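PDB 7LHV: sulfate transporter 4.1, chloroplastic from Arabidopsis thaliana, which cotransports sulfate with protons across the membrane as a member of the SLC26/SulP family and may help regulate sulfate assimilation. Local coordinates for residues L504-P508 against P520-Y525. Sequence-based numbering, arbitrary orientation.
Sequences LGRLP and PEAYTY
Gly505 and Arg506 run past Tyr523 and Thr524 with no backbone hydrogen bond between them, although the CA atoms of Arg506 and Tyr523 lie only 4.4 Å apart; the angle at Arg506 N is too poor for a bond to Tyr523 O. One face of the Tyr523 ring lies against Gly505 and Arg506. Gly505, having no side chain, presents its CA to this face, 4.2 Å from the Tyr523 ring centroid and 15° off the normal, which defines a CH-pi contact; Arg506 N lies over the same face, also offset toward the rim. The Tyr523 hydroxyl makes a weak hydrogen bond to Ile516 O. Arg506 CB packs 3.6 Å from Tyr523 CD1. Beyond it the chain bends at chi2 (53°), bringing CD near Ala522 O and Arg506 NH1 to 3.5 Å from Ala522 CB. Arg506 NH1 and Tyr525 OH also lie close, but the angle is poor and the contact is doubtful as a hydrogen bond; guanidinium and ring planes differ by 34°. Replacing Arg506 by an alanine is likely to leave the Tyr525 hydroxyl and Ala522 without the guanidinium beside them. Leu507 and Tyr525 both touch Val639 of helix 635-643. The contact thus draws together the two ends of the irregular connection between antiparallel strands 501-504 and 527-533, at the edge of the STAS domain's sheet.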
loop_
_atom_site.group_PDB
_atom_site.type_symbol
_atom_site.label_atom_id
_atom_site.label_comp_id
_atom_site.label_asym_id
_atom_site.label_seq_id
_atom_site.Cartn_x
_atom_site.Cartn_y
_atom_site.Cartn_z
ATOM N N LEU A 504 -29.433 -4.559 -11.450
ATOM C CA LEU A 504 -30.373 -5.655 -11.267
ATOM C C LEU A 504 -31.558 -5.532 -12.214
ATOM O O LEU A 504 -31.965 -4.436 -12.601
ATOM C CB LEU A 504 -30.876 -5.699 -9.826
ATOM C CG LEU A 504 -29.941 -6.301 -8.784
ATOM C CD1 LEU A 504 -28.801 -5.373 -8.531
ATOM C CD2 LEU A 504 -30.701 -6.549 -7.498
ATOM N N GLY A 505 -32.113 -6.681 -12.578
ATOM C CA GLY A 505 -33.278 -6.716 -13.433
ATOM C C GLY A 505 -34.535 -6.998 -12.647
ATOM O O GLY A 505 -35.050 -6.115 -11.956
ATOM N N ARG A 506 -35.037 -8.226 -12.734
ATOM C CA ARG A 506 -36.224 -8.595 -11.978
ATOM C C ARG A 506 -35.929 -8.514 -10.485
ATOM O O ARG A 506 -34.787 -8.671 -10.046
ATOM C CB ARG A 506 -36.687 -9.999 -12.366
ATOM C CG ARG A 506 -37.995 -10.431 -11.729
ATOM C CD ARG A 506 -39.097 -9.411 -11.965
ATOM N NE ARG A 506 -40.396 -9.916 -11.539
ATOM C CZ ARG A 506 -41.545 -9.284 -11.724
ATOM N NH1 ARG A 506 -41.598 -8.107 -12.324
ATOM N NH2 ARG A 506 -42.672 -9.849 -11.300
ATOM N N LEU A 507 -36.978 -8.255 -9.703
ATOM C CA LEU A 507 -36.799 -7.910 -8.295
ATOM C C LEU A 507 -36.040 -8.976 -7.515
ATOM O O LEU A 507 -35.035 -8.633 -6.870
ATOM C CB LEU A 507 -38.169 -7.621 -7.675
ATOM C CG LEU A 507 -38.857 -6.431 -8.325
ATOM C CD1 LEU A 507 -40.263 -6.245 -7.780
ATOM C CD2 LEU A 507 -38.008 -5.212 -8.104
ATOM N N PRO A 508 -36.428 -10.290 -7.540
ATOM C CA PRO A 508 -35.583 -11.326 -6.935
ATOM C C PRO A 508 -34.498 -11.806 -7.893
ATOM O O PRO A 508 -34.271 -13.005 -8.057
ATOM C CB PRO A 508 -36.589 -12.433 -6.605
ATOM C CG PRO A 508 -37.583 -12.330 -7.690
ATOM C CD PRO A 508 -37.677 -10.872 -8.068
ATOM N N PRO A 520 -38.982 -13.390 -16.999
ATOM C CA PRO A 520 -40.228 -13.933 -16.438
ATOM C C PRO A 520 -41.420 -13.012 -16.665
ATOM O O PRO A 520 -42.108 -12.624 -15.714
ATOM C CB PRO A 520 -39.901 -14.084 -14.947
ATOM C CG PRO A 520 -38.847 -13.070 -14.690
ATOM C CD PRO A 520 -38.028 -12.986 -15.952
ATOM N N GLU A 521 -41.640 -12.641 -17.931
ATOM C CA GLU A 521 -42.745 -11.804 -18.402
ATOM C C GLU A 521 -42.575 -10.350 -17.975
ATOM O O GLU A 521 -43.330 -9.478 -18.420
ATOM C CB GLU A 521 -44.095 -12.344 -17.921
ATOM C CG GLU A 521 -44.388 -13.774 -18.348
ATOM C CD GLU A 521 -45.576 -14.370 -17.615
ATOM O OE1 GLU A 521 -46.127 -13.692 -16.723
ATOM O OE2 GLU A 521 -45.958 -15.515 -17.934
ATOM N N ALA A 522 -41.588 -10.079 -17.127
ATOM C CA ALA A 522 -41.268 -8.715 -16.714
ATOM C C ALA A 522 -39.890 -8.741 -16.078
ATOM O O ALA A 522 -39.712 -9.369 -15.031
ATOM C CB ALA A 522 -42.310 -8.171 -15.734
ATOM N N TYR A 523 -38.921 -8.071 -16.697
ATOM C CA TYR A 523 -37.554 -8.096 -16.193
ATOM C C TYR A 523 -37.073 -6.723 -15.747
ATOM O O TYR A 523 -36.671 -6.565 -14.591
ATOM C CB TYR A 523 -36.623 -8.685 -17.257
ATOM C CG TYR A 523 -35.358 -9.267 -16.682
ATOM C CD1 TYR A 523 -35.405 -10.301 -15.761
ATOM C CD2 TYR A 523 -34.116 -8.794 -17.073
ATOM C CE1 TYR A 523 -34.251 -10.841 -15.236
ATOM C CE2 TYR A 523 -32.957 -9.329 -16.557
ATOM C CZ TYR A 523 -33.030 -10.350 -15.638
ATOM O OH TYR A 523 -31.875 -10.884 -15.121
ATOM N N THR A 524 -37.108 -5.720 -16.618
ATOM C CA THR A 524 -36.650 -4.383 -16.277
ATOM C C THR A 524 -37.776 -3.382 -16.490
ATOM O O THR A 524 -38.700 -3.617 -17.275
ATOM C CB THR A 524 -35.423 -3.981 -17.107
ATOM O OG1 THR A 524 -34.822 -2.814 -16.533
ATOM C CG2 THR A 524 -35.814 -3.691 -18.547
ATOM N N TYR A 525 -37.696 -2.269 -15.769
ATOM C CA TYR A 525 -38.716 -1.232 -15.809
ATOM C C TYR A 525 -38.141 0.042 -16.409
ATOM O O TYR A 525 -37.013 0.433 -16.100
ATOM C CB TYR A 525 -39.266 -0.949 -14.409
ATOM C CG TYR A 525 -39.836 -2.165 -13.723
ATOM C CD1 TYR A 525 -41.085 -2.660 -14.075
ATOM C CD2 TYR A 525 -39.131 -2.821 -12.723
ATOM C CE1 TYR A 525 -41.613 -3.772 -13.451
ATOM C CE2 TYR A 525 -39.652 -3.933 -12.093
ATOM C CZ TYR A 525 -40.894 -4.404 -12.462
ATOM O OH TYR A 525 -41.419 -5.511 -11.840
#